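Local coordinates for fructooligosaccharide ABC transporter substrate-binding protein FusA (Streptococcus pneumoniae, PDB 5G5Y) that captures short- and long-chain fructooligosaccharides such as kestose, nystose and inulin for import by the FusABC-MsmK transporter, preferring tetrasaccharides and larger, at residues L285-G290 with E410-Y415; H133-M138 with K295-T300; N301-A306 with Y422-M427; F196-F201 with D225-G230. One frame throughout, in Å; residues are numbered along the deposited sequence.

Contact 1. Residues L285-G290 with E410-Y415; sequences LPVLAG and EYYVPY
Three tyrosine rings of 410-415 gather round Pro-286 and Val-287, Tyr-412 by its edge and the other two obliquely. Methyl CG2 of Val-287 lies in the plane of the Tyr-412 ring, 3.7 Å from Tyr-412 CD1, while Tyr-411 CB rests on one face toward the rim. The Tyr-415 ring has Pro-414 CB over the centre of one face and Tyr-411 O in plane at its edge; Val-287 CG2 approaches it obliquely, 3.8 Å from Tyr-415 CD2. Glu-410 CG lies against one face of Tyr-411, water 2 sits in plane at its edge, and Pro-286 CA meets Tyr-411 CD1 obliquely at 4.1 Å.

With CG2 of Val-287 anti to its carbonyl carbon (chi1 of 170° for CG1), that one methyl reaches Tyr-412, Tyr-415 and Tyr-411 O, the last at 3.4 Å. Direct hydrogen bonds between the segments are absent, and two waters supply the polar links. Water 1, in the plane of the Tyr-412 ring, accepts from Tyr-412 OH at 2.6 Å and donates to Leu-285 O at 2.7 Å. Water 2 accepts from Val-287 N at 3.1 Å and donates to Tyr-411 O at 2.6 Å, satisfying a carbonyl in the pi-type turn at 410-412.

The contact thus joins helix 399-412 and the 3-10 turn 413-415 to the chain leaving strand 282-284. Tyr-411 and Tyr-412 also touch Val-284 of that strand. Tyr-412 further meets Phe-196 and Met-138, and Leu-285 pairs through its backbone with Ala-139 of strand 138-142.

Contact 2. Residues H133-M138 with K295-T300; sequences HSVNDM and KHVART
Thr-300 faces the turn at His-133 and Ser-134 with both branches of its side chain in use. Its hydroxyl occupies the position between backbone N and carbonyl carbon (chi1 71°), from where OG1 donates to His-133 O over 2.6 Å, coming from above the carbonyl plane rather than along a lone pair. Thr-300 N donates to Ser-134 O at 3.1 Å in an almost straight bond, 177° at the hydrogen. Methyl CG2 of Thr-300 lies 3.4 Å from Ser-134 O and 3.5 Å from OD1 of Asn-136, whose side chain crosses it at a slant. Farther along, Val-135 and Val-297 pass at about a right angle, touching only through Val-135 CG2 and Val-297 CG1 at 3.8 Å.

At the remaining corner the side chains of Ser-134 and Arg-299 are linked by water 3, which donates to Ser-134 OG at 2.7 Å and accepts from Arg-299 NE at 2.9 Å, in the guanidinium plane. Ser-134 OG is also bonded to Lys-129 O and Ser-131 O, and Arg-299 NH1 to Asn-418 O.

Both segments run between the sheet holding strands 121-123 and 305-306 and the sheet holding 138-142 and 282-284, consistent with paired hinge connections between the two lobes of a solute-binding protein. Asn-136 ND2 bonds to OD1 of the substrate-binding Asn-191, so this pairing abuts the sugar site. Chemically, Thr-300 OG1 gives its proton to His-133 O and receives the N-H of Gly-302; two roles in one hydroxyl fix its rotation and tie the two chains together.

Contact 3. Residues N301-A306 with Y422-M427; sequences NGMGFA and YPRVFM
Asn-301 and Tyr-422 make the tight end of this contact. Tyr-422 N donates to Asn-301 OD1 at 2.8 Å with an N-H...O angle of 165°, reaching the oxygen from well above the amide plane, 52° out of it. Asn-301 OD1 also lies 3.4 Å from Tyr-422 CB, and amide and phenol planes are steeply inclined to each other. The other amide atom, Asn-301 ND2, donates to Leu-210 O and Asp-208 OD2, so the whole group is gripped from both ends. Water 4 adds a bridge between main chains, donating to Asn-301 O and to Tyr-422 O, both at 2.8 Å.

Next to this, Arg-424 folds back: a bend at chi2 (-51°) carries its guanidinium against the Asn-301 carbonyl oxygen. Asn-301 O stands over the centre of one face, 3.2 Å from Arg-424 CZ, a position that leaves the N-H groups badly aimed at it. Beyond lies the looser part, where the aliphatic stem of Arg-424 only brushes its neighbours: CG is 4.3 Å from Met-303 CB and CB is 4.3 Å from Phe-305 CD2. At the other end of the side chain Arg-424 NH2 makes a weak hydrogen bond to a glycerol, probably from the crystallisation liquor.

Inverse gamma turns centred on Gly-304 and Arg-424 kink the two chains. Met-303 and Phe-305 pack on helix 104-109, and the backbone of Ala-306 in strand 305-306 pairs with Trp-121 of the antiparallel strand 121-123. Tyr-422 lies against helix 475-492, touching Tyr-485 and bonding through OH to Lys-482 O.

Contact 4. Residues F196-F201 with D225-G230; sequences FLFAAF and DNYKEG
The 3-10 segment 196-201 docks on the first turns of helix 225-239, with CA atoms 4.9 Å apart for Phe-198 and Gly-230 and 5.4 Å apart for Phe-201 and Asn-226. A 3-10 bond from Phe-201 N to Phe-198 O keeps the two aromatic residues, one turn apart, on one side of their segment.

Lacking a side chain, Gly-230 lets the Phe-198 ring lie directly on its CA, which is 3.8 Å from the ring centroid and only 6° off the normal. The Phe-201 ring makes a second CH-pi contact, its centroid 4.2 Å from Gly-230 CA, also over a face. Glu-229 O shares that Phe-201 face. The Phe-198 edge then turns to the face of Tyr-227 in a T-shaped stack, centroids 5.0 Å apart and planes at 72°. Tyr-227, its CG anti to the backbone N, sends its ring on toward Ile-446 of helix 429-455 and Trp-463 of helix 459-472, linking the contact to both helices.

Asn-226 lies just past Asn-224, a calcium ligand, with its side chain about 7 Å from a bound calcium ion. Its amide pins the last residue of the 3-10 segment: Asn-226 ND2 donates to Phe-201 O at 2.9 Å, the oxygen lying close to the amide plane, at an N-H...O angle of 160°.

Contacts 1, 2 and 4 form a continuous cluster, the centres of contacts 1 and 2 lying 9 Å apart and those of contacts 2 and 4 13 Å apart. Tyr-415 O lies 3.0 Å from Val-297 N, joining contact 1 to contact 2, and Asp-137 OD2 lies 3.0 Å from Phe-196 N, joining contact 2 to contact 4. Contact 3 continues the chain of 295-300 toward the other lobe; it touches contact 2 through His-133 but stays about 12 Å, between nearest atoms, from contacts 1 and 4. Contact 2 borders the sugar site: the Asn-136 side chain is about 3 Å from that of Asn-191, against about 8 Å from Phe-305 to Glu-123 and 10 Å from Tyr-412 to Trp-270.

Contact 1. Residues L285-G290 with E410-Y415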
loop_
_atom_site.group_PDB
_atom_site.type_symbol
_atom_site.label_atom_id
_atom_site.label_comp_id
_atom_site.label_asym_id
_atom_site.label_seq_id
_atom_site.Cartn_x
_atom_site.Cartn_y
_atom_site.Cartn_z
ATOM N N LEU A 285 10.511 -17.248 3.979
ATOM C CA LEU A 285 11.939 -17.419 3.801
ATOM C C LEU A 285 12.581 -16.383 4.728
ATOM O O LEU A 285 12.378 -15.176 4.506
ATOM C CB LEU A 285 12.337 -17.141 2.345
ATOM C CG LEU A 285 13.828 -17.282 2.015
ATOM C CD1 LEU A 285 14.258 -18.728 2.141
ATOM C CD2 LEU A 285 14.157 -16.778 0.637
ATOM N N PRO A 286 13.330 -16.819 5.741
ATOM C CA PRO A 286 13.960 -15.797 6.583
ATOM C C PRO A 286 14.940 -14.893 5.839
ATOM O O PRO A 286 15.452 -15.258 4.771
ATOM C CB PRO A 286 14.721 -16.608 7.640
ATOM C CG PRO A 286 14.217 -18.018 7.504
ATOM C CD PRO A 286 13.754 -18.183 6.112
ATOM N N VAL A 287 15.227 -13.760 6.435
ATOM C CA VAL A 287 16.158 -12.793 5.861
ATOM C C VAL A 287 17.532 -13.478 5.707
ATOM O O VAL A 287 18.044 -14.104 6.660
ATOM C CB VAL A 287 16.242 -11.536 6.728
ATOM C CG1 VAL A 287 17.382 -10.613 6.274
ATOM C CG2 VAL A 287 14.898 -10.841 6.680
ATOM N N LEU A 288 18.096 -13.388 4.513
ATOM C CA LEU A 288 19.375 -14.054 4.186
ATOM C C LEU A 288 20.556 -13.108 4.311
ATOM O O LEU A 288 20.483 -11.945 3.919
ATOM C CB LEU A 288 19.322 -14.553 2.763
ATOM C CG LEU A 288 18.148 -15.475 2.464
ATOM C CD1 LEU A 288 18.154 -15.890 1.000
ATOM C CD2 LEU A 288 18.202 -16.727 3.318
ATOM N N ALA A 289 21.664 -13.613 4.808
ATOM C CA ALA A 289 22.889 -12.834 4.802
ATOM C C ALA A 289 23.489 -12.946 3.426
ATOM O O ALA A 289 23.505 -14.031 2.820
ATOM C CB ALA A 289 23.844 -13.339 5.863
ATOM N N GLY A 290 23.969 -11.823 2.912
ATOM C CA GLY A 290 24.659 -11.809 1.641
ATOM C C GLY A 290 26.112 -12.201 1.812
ATOM O O GLY A 290 26.539 -12.595 2.914
ATOM N N GLU A 410 8.407 -10.732 13.393
ATOM C CA GLU A 410 9.261 -11.901 13.669
ATOM C C GLU A 410 10.463 -11.978 12.709
ATOM O O GLU A 410 11.592 -12.145 13.164
ATOM C CB GLU A 410 8.431 -13.180 13.490
ATOM C CG GLU A 410 9.169 -14.504 13.627
ATOM C CD GLU A 410 8.244 -15.736 13.564
ATOM O OE1 GLU A 410 7.017 -15.612 13.279
ATOM O OE2 GLU A 410 8.768 -16.855 13.758
ATOM N N TYR A 411 10.211 -11.816 11.408
ATOM C CA TYR A 411 11.242 -12.062 10.389
ATOM C C TYR A 411 12.018 -10.827 9.930
ATOM O O TYR A 411 13.197 -10.941 9.595
ATOM C CB TYR A 411 10.624 -12.738 9.170
ATOM C CG TYR A 411 10.220 -14.161 9.459
ATOM C CD1 TYR A 411 11.181 -15.182 9.503
ATOM C CD2 TYR A 411 8.886 -14.500 9.719
ATOM C CE1 TYR A 411 10.824 -16.495 9.804
ATOM C CE2 TYR A 411 8.521 -15.819 10.009
ATOM C CZ TYR A 411 9.484 -16.818 10.020
ATOM O OH TYR A 411 9.110 -18.159 10.277
ATOM N N TYR A 412 11.356 -9.676 9.858
ATOM C CA TYR A 412 11.923 -8.529 9.105
ATOM C C TYR A 412 12.324 -7.324 9.943
ATOM O O TYR A 412 13.371 -6.715 9.716
ATOM C CB TYR A 412 10.970 -8.072 8.034
ATOM C CG TYR A 412 10.472 -9.103 7.079
ATOM C CD1 TYR A 412 11.309 -10.090 6.561
ATOM C CD2 TYR A 412 9.154 -9.079 6.662
ATOM C CE1 TYR A 412 10.844 -11.041 5.689
ATOM C CE2 TYR A 412 8.679 -9.995 5.736
ATOM C CZ TYR A 412 9.530 -10.965 5.238
ATOM O OH TYR A 412 9.048 -11.897 4.342
ATOM N N VAL A 413 11.482 -6.944 10.896
ATOM C CA VAL A 413 11.745 -5.772 11.697
ATOM C C VAL A 413 13.154 -5.687 12.324
ATOM O O VAL A 413 13.776 -4.629 12.239
ATOM C CB VAL A 413 10.631 -5.556 12.711
ATOM C CG1 VAL A 413 11.002 -4.497 13.759
ATOM C CG2 VAL A 413 9.367 -5.149 11.954
ATOM N N PRO A 414 13.694 -6.802 12.858
ATOM C CA PRO A 414 15.044 -6.745 13.415
ATOM C C PRO A 414 16.144 -6.291 12.442
ATOM O O PRO A 414 17.193 -5.792 12.890
ATOM C CB PRO A 414 15.299 -8.188 13.886
ATOM C CG PRO A 414 13.945 -8.775 14.108
ATOM C CD PRO A 414 13.078 -8.139 13.058
ATOM N N TYR A 415 15.882 -6.424 11.136
ATOM C CA TYR A 415 16.852 -6.118 10.093
ATOM C C TYR A 415 16.550 -4.811 9.332
ATOM O O TYR A 415 17.285 -4.498 8.424
ATOM C CB TYR A 415 16.919 -7.279 9.127
ATOM C CG TYR A 415 17.212 -8.542 9.872
ATOM C CD1 TYR A 415 18.448 -8.712 10.489
ATOM C CD2 TYR A 415 16.246 -9.523 10.029
ATOM C CE1 TYR A 415 18.720 -9.820 11.242
ATOM C CE2 TYR A 415 16.520 -10.674 10.771
ATOM C CZ TYR A 415 17.750 -10.797 11.379
ATOM O OH TYR A 415 18.049 -11.918 12.078
HETATM O O HOH W 1 10.628 -13.576 3.155
HETATM O O HOH W 2 14.376 -13.271 9.334
#

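Contact 2. Residues H133-M138 with K295-T300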
loop_
_atom_site.group_PDB
_atom_site.type_symbol
_atom_site.label_atom_id
_atom_site.label_comp_id
_atom_site.label_asym_id
_atom_site.label_seq_id
_atom_site.Cartn_x
_atom_site.Cartn_y
_atom_site.Cartn_z
ATOM N N HIS A 133 2.732 -2.421 5.731
ATOM C CA HIS A 133 3.230 -1.942 4.470
ATOM C C HIS A 133 4.743 -1.987 4.285
ATOM O O HIS A 133 5.210 -1.843 3.157
ATOM C CB HIS A 133 2.737 -0.523 4.241
ATOM C CG HIS A 133 1.260 -0.432 4.225
ATOM N ND1 HIS A 133 0.499 -0.945 3.197
ATOM C CD2 HIS A 133 0.394 0.039 5.146
ATOM C CE1 HIS A 133 -0.779 -0.734 3.469
ATOM N NE2 HIS A 133 -0.865 -0.173 4.662
ATOM N N SER A 134 5.492 -2.249 5.359
ATOM C CA SER A 134 6.951 -2.153 5.349
ATOM C C SER A 134 7.627 -3.076 4.340
ATOM O O SER A 134 8.681 -2.719 3.796
ATOM C CB SER A 134 7.525 -2.399 6.749
ATOM O OG SER A 134 7.150 -1.368 7.656
ATOM N N VAL A 135 7.033 -4.259 4.121
ATOM C CA VAL A 135 7.511 -5.227 3.112
ATOM C C VAL A 135 6.283 -5.622 2.349
ATOM O O VAL A 135 5.282 -6.006 2.973
ATOM C CB VAL A 135 8.139 -6.471 3.773
ATOM C CG1 VAL A 135 8.577 -7.551 2.758
ATOM C CG2 VAL A 135 9.362 -6.033 4.535
ATOM N N ASN A 136 6.325 -5.493 1.028
ATOM C CA ASN A 136 5.194 -5.879 0.183
ATOM C C ASN A 136 5.408 -7.242 -0.491
ATOM O O ASN A 136 4.506 -8.093 -0.460
ATOM C CB ASN A 136 4.830 -4.766 -0.800
ATOM C CG ASN A 136 5.924 -4.487 -1.843
ATOM O OD1 ASN A 136 7.103 -4.452 -1.547
ATOM N ND2 ASN A 136 5.512 -4.260 -3.054
ATOM N N ASP A 137 6.607 -7.460 -1.033
ATOM C CA ASP A 137 6.935 -8.659 -1.784
ATOM C C ASP A 137 7.694 -9.710 -0.960
ATOM O O ASP A 137 8.862 -9.995 -1.216
ATOM C CB ASP A 137 7.704 -8.320 -3.068
ATOM C CG ASP A 137 9.077 -7.732 -2.820
ATOM O OD1 ASP A 137 9.245 -6.918 -1.894
ATOM O OD2 ASP A 137 10.017 -8.110 -3.572
ATOM N N MET A 138 7.002 -10.300 0.002
ATOM C CA MET A 138 7.589 -11.299 0.896
ATOM C C MET A 138 7.986 -12.536 0.085
ATOM O O MET A 138 7.292 -12.891 -0.877
ATOM C CB MET A 138 6.605 -11.717 1.996
ATOM C CG MET A 138 6.250 -10.622 2.939
ATOM S SD MET A 138 5.074 -11.031 4.247
ATOM C CE MET A 138 5.781 -12.481 5.006
ATOM N N LYS A 295 22.818 -8.857 7.203
ATOM C CA LYS A 295 21.402 -8.961 6.869
ATOM C C LYS A 295 20.758 -7.578 6.921
ATOM O O LYS A 295 21.128 -6.726 7.763
ATOM C CB LYS A 295 20.675 -9.841 7.863
ATOM C CG LYS A 295 21.056 -11.302 7.807
ATOM C CD LYS A 295 20.358 -12.006 8.932
ATOM C CE LYS A 295 20.823 -13.421 9.130
ATOM N NZ LYS A 295 19.899 -14.096 10.091
ATOM N N HIS A 296 19.817 -7.362 6.026
ATOM C CA HIS A 296 19.130 -6.064 5.922
ATOM C C HIS A 296 17.791 -6.274 5.251
ATOM O O HIS A 296 17.641 -7.142 4.392
ATOM C CB HIS A 296 19.967 -5.048 5.120
ATOM C CG HIS A 296 19.422 -3.661 5.146
ATOM N ND1 HIS A 296 19.363 -2.925 6.305
ATOM C CD2 HIS A 296 18.890 -2.874 4.170
ATOM C CE1 HIS A 296 18.870 -1.726 6.048
ATOM N NE2 HIS A 296 18.538 -1.682 4.761
ATOM N N VAL A 297 16.807 -5.483 5.666
ATOM C CA VAL A 297 15.546 -5.314 4.959
ATOM C C VAL A 297 15.372 -3.839 4.620
ATOM O O VAL A 297 15.416 -2.977 5.525
ATOM C CB VAL A 297 14.364 -5.781 5.820
ATOM C CG1 VAL A 297 13.042 -5.541 5.120
ATOM C CG2 VAL A 297 14.511 -7.271 6.122
ATOM N N ALA A 298 15.142 -3.567 3.335
ATOM C CA ALA A 298 14.862 -2.210 2.867
ATOM C C ALA A 298 13.381 -1.956 3.153
ATOM O O ALA A 298 12.506 -2.820 2.920
ATOM C CB ALA A 298 15.138 -2.084 1.414
ATOM N N ARG A 299 13.096 -0.790 3.717
ATOM C CA ARG A 299 11.705 -0.409 3.937
ATOM C C ARG A 299 11.110 0.110 2.639
ATOM O O ARG A 299 11.767 0.871 1.888
ATOM C CB ARG A 299 11.634 0.656 4.988
ATOM C CG ARG A 299 12.067 0.150 6.317
ATOM C CD ARG A 299 12.139 1.266 7.344
ATOM N NE ARG A 299 10.819 1.781 7.647
ATOM C CZ ARG A 299 10.552 2.765 8.503
ATOM N NH1 ARG A 299 11.499 3.430 9.186
ATOM N NH2 ARG A 299 9.277 3.109 8.681
ATOM N N THR A 300 9.890 -0.308 2.345
ATOM C CA THR A 300 9.124 0.360 1.277
ATOM C C THR A 300 8.728 1.752 1.796
ATOM O O THR A 300 8.928 2.052 2.986
ATOM C CB THR A 300 7.772 -0.337 0.921
ATOM O OG1 THR A 300 6.835 -0.156 1.998
ATOM C CG2 THR A 300 7.972 -1.800 0.619
HETATM O O HOH W 3 8.100 1.052 6.942
#

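Contact 3. Residues N301-A306 with Y422-M427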
loop_
_atom_site.group_PDB
_atom_site.type_symbol
_atom_site.label_atom_id
_atom_site.label_comp_id
_atom_site.label_asym_id
_atom_site.label_seq_id
_atom_site.Cartn_x
_atom_site.Cartn_y
_atom_site.Cartn_z
ATOM N N ASN A 301 8.134 2.555 0.899
ATOM C CA ASN A 301 7.543 3.820 1.280
ATOM C C ASN A 301 6.011 3.759 1.372
ATOM O O ASN A 301 5.352 4.783 1.479
ATOM C CB ASN A 301 8.033 4.936 0.363
ATOM C CG ASN A 301 9.542 5.005 0.308
ATOM O OD1 ASN A 301 10.202 5.014 1.360
ATOM N ND2 ASN A 301 10.103 4.991 -0.880
ATOM N N GLY A 302 5.477 2.554 1.444
ATOM C CA GLY A 302 4.050 2.355 1.576
ATOM C C GLY A 302 3.504 2.899 2.870
ATOM O O GLY A 302 4.185 2.879 3.904
ATOM N N MET A 303 2.265 3.373 2.825
ATOM C CA MET A 303 1.629 3.922 4.027
ATOM C C MET A 303 0.124 3.816 3.852
ATOM O O MET A 303 -0.380 4.072 2.755
ATOM C CB MET A 303 2.037 5.385 4.212
ATOM C CG MET A 303 1.805 5.906 5.628
ATOM S SD MET A 303 1.792 7.715 5.782
ATOM C CE MET A 303 2.058 7.840 7.536
ATOM N N GLY A 304 -0.596 3.475 4.923
ATOM C CA GLY A 304 -2.064 3.462 4.903
ATOM C C GLY A 304 -2.569 4.891 4.984
ATOM O O GLY A 304 -2.994 5.375 6.044
ATOM N N PHE A 305 -2.453 5.591 3.873
ATOM C CA PHE A 305 -2.761 7.021 3.820
ATOM C C PHE A 305 -3.204 7.414 2.447
ATOM O O PHE A 305 -2.575 7.041 1.449
ATOM C CB PHE A 305 -1.562 7.859 4.238
ATOM C CG PHE A 305 -1.814 9.345 4.202
ATOM C CD1 PHE A 305 -2.547 9.979 5.206
ATOM C CD2 PHE A 305 -1.336 10.111 3.126
ATOM C CE1 PHE A 305 -2.719 11.363 5.178
ATOM C CE2 PHE A 305 -1.555 11.469 3.077
ATOM C CZ PHE A 305 -2.267 12.092 4.103
ATOM N N ALA A 306 -4.330 8.090 2.375
ATOM C CA ALA A 306 -4.743 8.746 1.128
ATOM C C ALA A 306 -5.139 10.127 1.447
ATOM O O ALA A 306 -5.994 10.338 2.312
ATOM C CB ALA A 306 -5.884 7.986 0.477
ATOM N N TYR A 422 10.500 7.226 3.100
ATOM C CA TYR A 422 10.243 8.487 2.378
ATOM C C TYR A 422 8.771 8.875 2.582
ATOM O O TYR A 422 7.879 8.062 2.252
ATOM C CB TYR A 422 10.531 8.360 0.860
ATOM C CG TYR A 422 10.541 9.762 0.251
ATOM C CD1 TYR A 422 11.659 10.558 0.355
ATOM C CD2 TYR A 422 9.399 10.312 -0.330
ATOM C CE1 TYR A 422 11.654 11.862 -0.135
ATOM C CE2 TYR A 422 9.381 11.631 -0.803
ATOM C CZ TYR A 422 10.502 12.398 -0.690
ATOM O OH TYR A 422 10.487 13.689 -1.202
ATOM N N PRO A 423 8.501 10.091 3.088
ATOM C CA PRO A 423 7.136 10.449 3.440
ATOM C C PRO A 423 6.278 10.838 2.217
ATOM O O PRO A 423 6.792 11.349 1.221
ATOM C CB PRO A 423 7.320 11.631 4.380
ATOM C CG PRO A 423 8.574 12.274 3.919
ATOM C CD PRO A 423 9.456 11.171 3.422
ATOM N N ARG A 424 4.984 10.625 2.337
ATOM C CA ARG A 424 4.012 10.904 1.259
ATOM C C ARG A 424 3.718 12.415 1.111
ATOM O O ARG A 424 2.577 12.805 1.233
ATOM C CB ARG A 424 2.673 10.193 1.600
ATOM C CG ARG A 424 2.669 8.680 1.554
ATOM C CD ARG A 424 3.253 8.254 0.232
ATOM N NE ARG A 424 2.920 6.892 -0.134
ATOM C CZ ARG A 424 3.696 6.103 -0.883
ATOM N NH1 ARG A 424 4.870 6.510 -1.351
ATOM N NH2 ARG A 424 3.288 4.877 -1.161
ATOM N N VAL A 425 4.735 13.228 0.831
ATOM C CA VAL A 425 4.606 14.680 0.856
ATOM C C VAL A 425 3.708 15.155 -0.276
ATOM O O VAL A 425 3.620 14.501 -1.280
ATOM C CB VAL A 425 5.977 15.386 0.759
ATOM C CG1 VAL A 425 6.711 15.240 2.078
ATOM C CG2 VAL A 425 6.802 14.848 -0.418
ATOM N N PHE A 426 3.074 16.306 -0.085
ATOM C CA PHE A 426 2.293 17.008 -1.072
ATOM C C PHE A 426 3.172 18.057 -1.798
ATOM O O PHE A 426 3.542 19.056 -1.223
ATOM C CB PHE A 426 1.138 17.735 -0.327
ATOM C CG PHE A 426 -0.020 18.132 -1.176
ATOM C CD1 PHE A 426 0.023 18.168 -2.553
ATOM C CD2 PHE A 426 -1.216 18.516 -0.540
ATOM C CE1 PHE A 426 -1.100 18.527 -3.298
ATOM C CE2 PHE A 426 -2.327 18.882 -1.274
ATOM C CZ PHE A 426 -2.280 18.891 -2.643
ATOM N N MET A 427 3.476 17.835 -3.064
ATOM C CA MET A 427 4.403 18.674 -3.806
ATOM C C MET A 427 3.650 19.769 -4.595
ATOM O O MET A 427 2.450 19.673 -4.854
ATOM C CB MET A 427 5.233 17.822 -4.786
ATOM C CG MET A 427 6.183 16.833 -4.116
ATOM S SD MET A 427 7.276 16.056 -5.320
ATOM C CE MET A 427 8.272 14.965 -4.298
HETATM O O HOH W 4 5.650 6.843 3.306
#

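Contact 4. Residues F196-F201 with D225-G230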
loop_
_atom_site.group_PDB
_atom_site.type_symbol
_atom_site.label_atom_id
_atom_site.label_comp_id
_atom_site.label_asym_id
_atom_site.label_seq_id
_atom_site.Cartn_x
_atom_site.Cartn_y
_atom_site.Cartn_z
ATOM N N PHE A 196 12.913 -7.626 -2.985
ATOM C CA PHE A 196 13.149 -7.910 -1.558
ATOM C C PHE A 196 14.555 -8.490 -1.234
ATOM O O PHE A 196 15.191 -8.151 -0.203
ATOM C CB PHE A 196 12.036 -8.847 -1.023
ATOM C CG PHE A 196 12.230 -9.249 0.394
ATOM C CD1 PHE A 196 11.907 -8.366 1.428
ATOM C CD2 PHE A 196 12.805 -10.457 0.697
ATOM C CE1 PHE A 196 12.125 -8.704 2.752
ATOM C CE2 PHE A 196 13.039 -10.802 2.027
ATOM C CZ PHE A 196 12.698 -9.920 3.049
ATOM N N LEU A 197 15.067 -9.346 -2.112
ATOM C CA LEU A 197 16.346 -10.029 -1.846
ATOM C C LEU A 197 17.556 -9.106 -2.004
ATOM O O LEU A 197 18.638 -9.445 -1.530
ATOM C CB LEU A 197 16.546 -11.243 -2.766
ATOM C CG LEU A 197 15.625 -12.455 -2.502
ATOM C CD1 LEU A 197 16.016 -13.620 -3.406
ATOM C CD2 LEU A 197 15.643 -12.900 -1.041
ATOM N N PHE A 198 17.403 -7.967 -2.674
ATOM C CA PHE A 198 18.559 -7.087 -2.925
ATOM C C PHE A 198 19.236 -6.589 -1.655
ATOM O O PHE A 198 20.452 -6.333 -1.673
ATOM C CB PHE A 198 18.177 -5.907 -3.838
ATOM C CG PHE A 198 18.218 -6.261 -5.314
ATOM C CD1 PHE A 198 17.885 -7.553 -5.774
ATOM C CD2 PHE A 198 18.614 -5.315 -6.250
ATOM C CE1 PHE A 198 17.936 -7.866 -7.135
ATOM C CE2 PHE A 198 18.668 -5.621 -7.606
ATOM C CZ PHE A 198 18.325 -6.899 -8.051
ATOM N N ALA A 199 18.454 -6.437 -0.590
ATOM C CA ALA A 199 18.934 -5.959 0.697
ATOM C C ALA A 199 19.962 -6.898 1.349
ATOM O O ALA A 199 20.774 -6.451 2.174
ATOM C CB ALA A 199 17.760 -5.696 1.643
ATOM N N ALA A 200 19.983 -8.161 0.926
ATOM C CA ALA A 200 21.088 -9.046 1.296
ATOM C C ALA A 200 22.447 -8.524 0.880
ATOM O O ALA A 200 23.442 -8.926 1.495
ATOM C CB ALA A 200 20.862 -10.472 0.790
ATOM N N PHE A 201 22.492 -7.598 -0.093
ATOM C CA PHE A 201 23.738 -7.049 -0.620
ATOM C C PHE A 201 24.012 -5.675 -0.089
ATOM O O PHE A 201 24.943 -4.987 -0.529
ATOM C CB PHE A 201 23.713 -7.110 -2.161
ATOM C CG PHE A 201 23.572 -8.515 -2.665
ATOM C CD1 PHE A 201 24.697 -9.312 -2.813
ATOM C CD2 PHE A 201 22.316 -9.084 -2.849
ATOM C CE1 PHE A 201 24.554 -10.651 -3.185
ATOM C CE2 PHE A 201 22.168 -10.415 -3.198
ATOM C CZ PHE A 201 23.302 -11.189 -3.402
ATOM N N ASP A 225 26.239 0.323 -6.252
ATOM C CA ASP A 225 27.011 -0.922 -6.432
ATOM C C ASP A 225 26.283 -2.126 -5.828
ATOM O O ASP A 225 26.380 -3.229 -6.352
ATOM C CB ASP A 225 28.380 -0.794 -5.794
ATOM C CG ASP A 225 29.273 0.215 -6.514
ATOM O OD1 ASP A 225 28.898 0.708 -7.612
ATOM O OD2 ASP A 225 30.365 0.483 -5.974
ATOM N N ASN A 226 25.555 -1.900 -4.732
ATOM C CA ASN A 226 24.789 -2.979 -4.047
ATOM C C ASN A 226 23.722 -3.566 -4.926
ATOM O O ASN A 226 23.458 -4.743 -4.879
ATOM C CB ASN A 226 24.121 -2.470 -2.758
ATOM C CG ASN A 226 25.042 -1.610 -1.930
ATOM O OD1 ASN A 226 25.359 -0.484 -2.350
ATOM N ND2 ASN A 226 25.549 -2.135 -0.797
ATOM N N TYR A 227 23.081 -2.702 -5.710
ATOM C CA TYR A 227 22.026 -3.099 -6.602
ATOM C C TYR A 227 22.595 -3.954 -7.742
ATOM O O TYR A 227 21.982 -4.931 -8.130
ATOM C CB TYR A 227 21.369 -1.867 -7.166
ATOM C CG TYR A 227 20.226 -2.067 -8.100
ATOM C CD1 TYR A 227 20.455 -2.229 -9.445
ATOM C CD2 TYR A 227 18.890 -2.002 -7.654
ATOM C CE1 TYR A 227 19.405 -2.330 -10.335
ATOM C CE2 TYR A 227 17.823 -2.150 -8.550
ATOM C CZ TYR A 227 18.100 -2.301 -9.887
ATOM O OH TYR A 227 17.072 -2.427 -10.807
ATOM N N LYS A 228 23.744 -3.537 -8.271
ATOM C CA LYS A 228 24.476 -4.320 -9.276
ATOM C C LYS A 228 24.776 -5.735 -8.745
ATOM O O LYS A 228 24.552 -6.702 -9.466
ATOM C CB LYS A 228 25.736 -3.581 -9.735
ATOM C CG LYS A 228 26.644 -4.422 -10.611
ATOM C CD LYS A 228 27.708 -3.596 -11.297
ATOM C CE LYS A 228 28.902 -3.361 -10.426
ATOM N NZ LYS A 228 30.050 -2.971 -11.303
ATOM N N GLU A 229 25.244 -5.846 -7.496
ATOM C CA GLU A 229 25.493 -7.152 -6.890
ATOM C C GLU A 229 24.223 -7.992 -6.771
ATOM O O GLU A 229 24.277 -9.200 -6.968
ATOM C CB GLU A 229 26.235 -7.035 -5.528
ATOM C CG GLU A 229 27.600 -6.371 -5.629
ATOM C CD GLU A 229 28.555 -7.094 -6.584
ATOM O OE1 GLU A 229 28.655 -8.338 -6.511
ATOM O OE2 GLU A 229 29.151 -6.422 -7.440
ATOM N N GLY A 230 23.091 -7.366 -6.428
ATOM C CA GLY A 230 21.810 -8.033 -6.414
ATOM C C GLY A 230 21.440 -8.579 -7.769
ATOM O O GLY A 230 20.998 -9.718 -7.909
#